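Cytosol aminopeptidase (Staphylococcus aureus subsp. aureus, PDB 3KZW) probably removes N-terminal amino acids, with leucine preferred, from peptides as a metal-dependent leucyl aminopeptidase assembled from six chains. Local coordinates at residues G43-H47 against I73-K77; P261-I266 against V332-A336; E440-I444 against L463-F468. All coordinates share one frame; numbering follows the deposited sequence.

Contact 1. Residues G43-H47 against I73-K77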
# COMPACT_ATOMS: atom_id res chain seq x y z
N GLY A 43 32.04 -11.43 43.27
CA GLY A 43 30.89 -12.11 42.69
C GLY A 43 30.10 -12.84 43.76
O GLY A 43 30.68 -13.50 44.62
N ILE A 44 28.77 -12.72 43.70
CA ILE A 44 27.91 -13.31 44.72
C ILE A 44 26.97 -14.37 44.15
O ILE A 44 26.12 -14.07 43.31
CB ILE A 44 27.10 -12.22 45.50
CG1 ILE A 44 28.04 -11.21 46.18
CG2 ILE A 44 26.14 -12.86 46.51
CD1 ILE A 44 29.03 -11.79 47.20
N PRO A 45 27.13 -15.63 44.60
CA PRO A 45 26.27 -16.74 44.19
C PRO A 45 25.05 -16.89 45.09
O PRO A 45 24.96 -16.22 46.12
CB PRO A 45 27.19 -17.95 44.34
CG PRO A 45 28.08 -17.59 45.47
CD PRO A 45 28.24 -16.09 45.46
N GLU A 46 24.13 -17.77 44.70
CA GLU A 46 22.91 -18.03 45.45
C GLU A 46 23.20 -18.62 46.83
O GLU A 46 22.53 -18.29 47.82
CB GLU A 46 21.98 -18.95 44.65
CG GLU A 46 20.55 -19.03 45.17
CD GLU A 46 19.61 -19.68 44.18
OE1 GLU A 46 19.40 -19.10 43.09
OE2 GLU A 46 19.08 -20.77 44.48
N HIS A 47 24.20 -19.50 46.90
CA HIS A 47 24.65 -20.08 48.16
C HIS A 47 26.15 -19.83 48.31
O HIS A 47 26.96 -20.35 47.54
CB HIS A 47 24.35 -21.57 48.22
CG HIS A 47 22.90 -21.91 48.02
ND1 HIS A 47 21.96 -21.75 49.00
CD2 HIS A 47 22.24 -22.39 46.95
CE1 HIS A 47 20.78 -22.12 48.55
NE2 HIS A 47 20.92 -22.52 47.30
N ILE A 73 20.96 -6.06 50.95
CA ILE A 73 21.89 -5.00 50.56
C ILE A 73 22.70 -5.46 49.34
O ILE A 73 22.99 -4.67 48.44
CB ILE A 73 22.80 -4.56 51.74
CG1 ILE A 73 21.95 -3.90 52.83
CG2 ILE A 73 23.89 -3.61 51.28
CD1 ILE A 73 22.63 -3.78 54.19
N ILE A 74 23.05 -6.74 49.33
CA ILE A 74 23.59 -7.40 48.14
C ILE A 74 22.76 -8.63 47.79
O ILE A 74 21.96 -9.10 48.62
CB ILE A 74 25.10 -7.76 48.28
CG1 ILE A 74 25.32 -8.74 49.45
CG2 ILE A 74 25.95 -6.50 48.41
CD1 ILE A 74 26.68 -9.44 49.44
N GLY A 75 22.92 -9.15 46.57
CA GLY A 75 22.15 -10.29 46.10
C GLY A 75 22.86 -11.14 45.07
O GLY A 75 24.01 -10.86 44.71
N SER A 76 22.17 -12.16 44.57
CA SER A 76 22.77 -13.15 43.70
C SER A 76 22.18 -13.20 42.28
O SER A 76 22.68 -13.94 41.44
CB SER A 76 22.69 -14.53 44.34
OG SER A 76 21.35 -14.93 44.53
N LYS A 77 21.13 -12.43 42.03
CA LYS A 77 20.47 -12.43 40.73
C LYS A 77 21.49 -12.24 39.60
O LYS A 77 22.29 -11.30 39.64
CB LYS A 77 19.38 -11.36 40.67
CG LYS A 77 18.38 -11.53 39.53
CD LYS A 77 17.33 -10.42 39.55
CE LYS A 77 16.32 -10.56 38.41
NZ LYS A 77 16.91 -10.29 37.07

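Contact 2. Residues P261-I266 against V332-A336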
# COMPACT_ATOMS: atom_id res chain seq x y z
N PRO A 261 33.80 -0.42 -7.41
CA PRO A 261 34.02 -1.62 -6.60
C PRO A 261 35.49 -2.03 -6.43
O PRO A 261 36.35 -1.58 -7.20
CB PRO A 261 33.26 -2.72 -7.37
CG PRO A 261 33.14 -2.20 -8.75
CD PRO A 261 32.97 -0.73 -8.60
N ARG A 262 35.75 -2.86 -5.43
CA ARG A 262 37.08 -3.39 -5.16
C ARG A 262 36.97 -4.86 -4.78
O ARG A 262 35.94 -5.29 -4.23
CB ARG A 262 37.76 -2.63 -4.01
CG ARG A 262 38.07 -1.16 -4.27
CD ARG A 262 39.24 -0.99 -5.22
NE ARG A 262 39.67 0.40 -5.31
CZ ARG A 262 39.17 1.29 -6.17
NH1 ARG A 262 38.21 0.95 -7.02
NH2 ARG A 262 39.63 2.53 -6.17
N LEU A 263 38.01 -5.64 -5.07
CA LEU A 263 38.13 -6.99 -4.54
C LEU A 263 39.36 -7.08 -3.65
O LEU A 263 40.47 -6.79 -4.09
CB LEU A 263 38.20 -8.04 -5.66
CG LEU A 263 38.09 -9.49 -5.18
CD1 LEU A 263 36.65 -9.96 -5.18
CD2 LEU A 263 38.94 -10.40 -6.02
N VAL A 264 39.14 -7.48 -2.40
CA VAL A 264 40.22 -7.56 -1.42
C VAL A 264 40.53 -9.02 -1.10
O VAL A 264 39.64 -9.78 -0.68
CB VAL A 264 39.87 -6.79 -0.12
CG1 VAL A 264 41.05 -6.80 0.85
CG2 VAL A 264 39.47 -5.36 -0.44
N THR A 265 41.78 -9.42 -1.32
CA THR A 265 42.25 -10.76 -0.98
C THR A 265 43.15 -10.68 0.25
O THR A 265 44.12 -9.92 0.28
CB THR A 265 43.01 -11.42 -2.16
OG1 THR A 265 42.25 -11.27 -3.37
CG2 THR A 265 43.23 -12.90 -1.90
N ILE A 266 42.81 -11.47 1.26
CA ILE A 266 43.55 -11.51 2.52
C ILE A 266 44.07 -12.92 2.77
O ILE A 266 43.28 -13.86 2.90
CB ILE A 266 42.65 -11.07 3.70
CG1 ILE A 266 42.08 -9.67 3.47
CG2 ILE A 266 43.43 -11.11 5.02
CD1 ILE A 266 40.90 -9.33 4.36
N VAL A 332 38.29 -13.48 0.96
CA VAL A 332 37.91 -12.75 -0.25
C VAL A 332 36.74 -11.83 0.06
O VAL A 332 35.69 -12.27 0.53
CB VAL A 332 37.54 -13.70 -1.42
CG1 VAL A 332 37.24 -12.91 -2.69
CG2 VAL A 332 38.66 -14.71 -1.68
N LEU A 333 36.93 -10.54 -0.20
CA LEU A 333 35.90 -9.53 0.04
C LEU A 333 35.48 -8.86 -1.25
O LEU A 333 36.30 -8.29 -1.97
CB LEU A 333 36.40 -8.49 1.05
CG LEU A 333 37.09 -8.97 2.32
CD1 LEU A 333 37.60 -7.78 3.12
CD2 LEU A 333 36.18 -9.84 3.18
N ALA A 334 34.19 -8.96 -1.56
CA ALA A 334 33.61 -8.29 -2.72
C ALA A 334 32.98 -6.98 -2.27
O ALA A 334 31.90 -6.99 -1.66
CB ALA A 334 32.59 -9.18 -3.40
N CYS A 335 33.65 -5.87 -2.57
CA CYS A 335 33.22 -4.56 -2.10
C CYS A 335 32.65 -3.71 -3.23
O CYS A 335 33.28 -3.58 -4.28
CB CYS A 335 34.38 -3.82 -1.44
SG CYS A 335 35.23 -4.78 -0.17
N ALA A 336 31.47 -3.15 -3.01
CA ALA A 336 30.78 -2.31 -3.99
C ALA A 336 29.75 -1.42 -3.31
O ALA A 336 29.40 -1.64 -2.15
CB ALA A 336 30.11 -3.16 -5.06

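Contact 3. Residues E440-I444 against L463-F468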
# COMPACT_ATOMS: atom_id res chain seq x y z
N GLU A 440 15.26 -25.50 -5.51
CA GLU A 440 16.09 -24.30 -5.56
C GLU A 440 17.22 -24.43 -6.57
O GLU A 440 17.56 -23.46 -7.26
CB GLU A 440 16.65 -23.96 -4.18
CG GLU A 440 15.64 -23.34 -3.23
CD GLU A 440 14.64 -24.34 -2.68
OE1 GLU A 440 15.01 -25.52 -2.48
OE2 GLU A 440 13.48 -23.94 -2.44
N ARG A 441 17.80 -25.62 -6.66
CA ARG A 441 18.85 -25.91 -7.64
C ARG A 441 18.35 -25.77 -9.08
O ARG A 441 19.12 -25.41 -9.98
CB ARG A 441 19.45 -27.30 -7.40
CG ARG A 441 20.74 -27.27 -6.60
CD ARG A 441 21.28 -28.66 -6.31
NE ARG A 441 20.87 -29.14 -4.99
CZ ARG A 441 20.06 -30.18 -4.79
NH1 ARG A 441 19.58 -30.87 -5.81
NH2 ARG A 441 19.74 -30.52 -3.55
N ALA A 442 17.07 -26.04 -9.29
CA ALA A 442 16.44 -25.91 -10.60
C ALA A 442 15.98 -24.48 -10.89
O ALA A 442 16.12 -24.01 -12.02
CB ALA A 442 15.28 -26.88 -10.73
N SER A 443 15.44 -23.80 -9.88
CA SER A 443 14.80 -22.50 -10.09
C SER A 443 15.78 -21.35 -10.33
O SER A 443 15.38 -20.31 -10.88
CB SER A 443 13.83 -22.17 -8.95
OG SER A 443 14.53 -21.97 -7.73
N ILE A 444 17.04 -21.53 -9.95
CA ILE A 444 18.07 -20.52 -10.25
C ILE A 444 18.40 -20.50 -11.74
O ILE A 444 19.05 -19.58 -12.23
CB ILE A 444 19.38 -20.70 -9.41
CG1 ILE A 444 20.01 -22.08 -9.65
CG2 ILE A 444 19.10 -20.45 -7.93
CD1 ILE A 444 21.46 -22.17 -9.22
N LEU A 463 16.23 -19.53 0.58
CA LEU A 463 16.74 -20.79 0.05
C LEU A 463 17.25 -20.61 -1.38
O LEU A 463 18.28 -21.17 -1.75
CB LEU A 463 15.66 -21.89 0.10
CG LEU A 463 14.72 -22.05 1.29
CD1 LEU A 463 13.82 -23.25 1.05
CD2 LEU A 463 15.46 -22.20 2.62
N PHE A 464 16.53 -19.81 -2.16
CA PHE A 464 16.93 -19.46 -3.52
C PHE A 464 18.28 -18.75 -3.54
O PHE A 464 19.17 -19.14 -4.30
CB PHE A 464 15.86 -18.58 -4.18
CG PHE A 464 16.16 -18.24 -5.62
CD1 PHE A 464 17.00 -17.18 -5.94
CD2 PHE A 464 15.59 -18.98 -6.65
CE1 PHE A 464 17.28 -16.87 -7.26
CE2 PHE A 464 15.86 -18.67 -7.98
CZ PHE A 464 16.71 -17.61 -8.28
N ALA A 465 18.42 -17.72 -2.71
CA ALA A 465 19.67 -16.96 -2.61
C ALA A 465 20.86 -17.86 -2.27
O ALA A 465 21.93 -17.73 -2.86
CB ALA A 465 19.53 -15.86 -1.59
N ALA A 466 20.65 -18.78 -1.33
CA ALA A 466 21.68 -19.73 -0.91
C ALA A 466 22.08 -20.65 -2.06
O ALA A 466 23.26 -20.91 -2.27
CB ALA A 466 21.19 -20.54 0.28
N SER A 467 21.08 -21.13 -2.79
CA SER A 467 21.29 -21.98 -3.96
C SER A 467 22.10 -21.25 -5.03
O SER A 467 22.97 -21.84 -5.67
CB SER A 467 19.95 -22.43 -4.55
OG SER A 467 20.13 -23.26 -5.67
N PHE A 468 21.81 -19.96 -5.20
CA PHE A 468 22.51 -19.13 -6.18
C PHE A 468 23.99 -18.98 -5.82
O PHE A 468 24.86 -19.15 -6.68
CB PHE A 468 21.84 -17.76 -6.30
CG PHE A 468 22.36 -16.93 -7.44
CD1 PHE A 468 23.45 -16.09 -7.27
CD2 PHE A 468 21.74 -16.98 -8.69
CE1 PHE A 468 23.94 -15.32 -8.33
CE2 PHE A 468 22.22 -16.21 -9.75
CZ PHE A 468 23.31 -15.38 -9.57

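Contact 1. Residues G43-H47 against I73-K77
The backbones of P45 and S76 come within 5.0 Å of each other, CA to CA, where strand 39-45 meets the irregular loop that joins helix 62-70 to strand 81-88. The setting is the alpha/beta N-terminal domain, whose mixed six-stranded sheet holds strand 39-45 between strands 129-133 and 91-101. Both segments form backbone hydrogen bonds to strand 91-101 and even share one residue of it, G101, which bonds to E46 and to S76; I44 adds bonds to V98 and L100. The loop is thus held beside the strand through a third strand. The segments themselves meet through one apolar isoleucine pair and several carbon-to-oxygen contacts. I44 divides its side chain between two partners. Its CG1 branch, placed beside the backbone N (chi1 -58°), crosses the I74 side chain at about a right angle, with CG1 4.0 Å from I74 CD1, while CG2 meets the carbonyl of G75 at 3.4 Å from G75 O. T97 lies against both isoleucines, and K69 of helix 62-70 touches I44 and S76. A CA-H...O contact runs from S76 CA to I44 O at 3.5 Å, bent to 136° at the hydrogen. Farther along, S76 CB lies near the carbonyl of P45, 3.3 Å from P45 O, and the hydroxyl oxygen S76 OG rests 3.6 Å from E46 CA.

Contact 2. Residues P261-I266 against V332-A336
With chi1 at -46°, L333 turns CG away from its own carbonyl carbon and alongside its backbone N, which sets CD1 3.9 Å from I266 CD1 and 4.1 Å from V264 CB. On the opposite face of the sheet, L263 takes the other course: CG stands opposite the backbone N (chi1 -170°), and CD1 leans diagonally to within 3.9 Å of V332 CG1, the two side chains meeting at a slant. These groups ride on an antiparallel pair of strands, 262-266 and 332-336, whose axes approach to 4.8 Å, with N-to-C directions 166° apart. R262-C335 and V264-L333 are the hydrogen-bonded pairs; L263-A334 and T265-V332 are the non-hydrogen-bonded ones. Each hydrogen-bonded pair is closed by two reciprocal bonds, for example R262 N to C335 O at 2.8 Å and L333 N to V264 O at 2.9 Å. The two bonds between V264 and L333 lie in their carbonyl planes, whereas C335 N points almost straight at the end of the R262 carbonyl and R262 N is tilted from the plane of the C335 carbonyl. Just before the strand P261 CB packs on A336 CB at 3.9 Å, and R262 folds back so that NH1 bonds P261 O from above the carbonyl plane. The pair belongs to the central sheet of the catalytic domain, sandwiched by helices. Helices 216-226 and 308-322 pack on the face of V264 and L333, and helix 368-380 covers the face of L263, V332 and A334. Strand 233-237 flanks 262-269 on its far side, while strand 278-285 runs parallel to 328-338 as the next neighbour inward.

Contact 3. Residues E440-I444 against L463-F468
S467 and E440 make the polar contact between helices 461-470 and 438-443: S467 OG gives a weak hydrogen bond to E440 O at 3.0 Å. The same carbonyl also receives a weak backbone bond from I444 N, so the serine adds a second grip on it, from the neighbouring helix. The polar partners of the E440 carboxylate lie outside the two segments. T437 holds OE1 in place by a hydrogen bond, and OE2 forms a salt bridge with K405 of the third subunit, which would probably favour the ionised form. Aliphatic packing joins the same residues. The bend at chi2 (75°) lays the E440 chain obliquely against L463, with E440 CG 3.6 Å from L463 CB, and E440 CB packs against S467 CB at 3.7 Å. Methyl groups also lie beside oxygens: L463 CD1 is 3.6 Å from the carboxylate oxygen E440 OE2, and I444 CD1 rests 3.9 Å from S467 O. Aromatic contacts gather round I444. Its CG2 methyl makes a CH-pi contact over one face of F464, 3.8 Å from the ring centroid and 16° off the normal. The edge of that ring meets S443, whose carbonyl O lies in the ring plane 3.4 Å from F464 CE2. CG2 also sits at the edge of the F468 ring. F464 and F468 lean in turn on R369, the arginine of the NTDAEGRL signature of this peptidase family, and T470, at the end of helix 461-470, is a ligand of a bound sodium ion. The arrangement is a helix-helix packing contact at a subunit boundary, here in the catalytic domain of a hexameric leucyl aminopeptidase.

The three contacts follow one another along the chain without interleaving. Contact 1 belongs to the N-terminal domain, and contacts 2 and 3 to the catalytic domain, on the other side of the chain's centre. Contact 1 lies far from both, its centre about 50 Å from that of contact 2 and about 52 Å from that of contact 3. Contacts 2 and 3 are about 24 Å apart by centres and about 12 Å by nearest atoms; they do not touch, but helix 368-380 packs on both. Contact 2, which no other chain touches, is internal to the catalytic domain, contact 3 lies toward a neighbouring subunit, and contact 1 belongs to a separate sheet in an elongated two-domain chain.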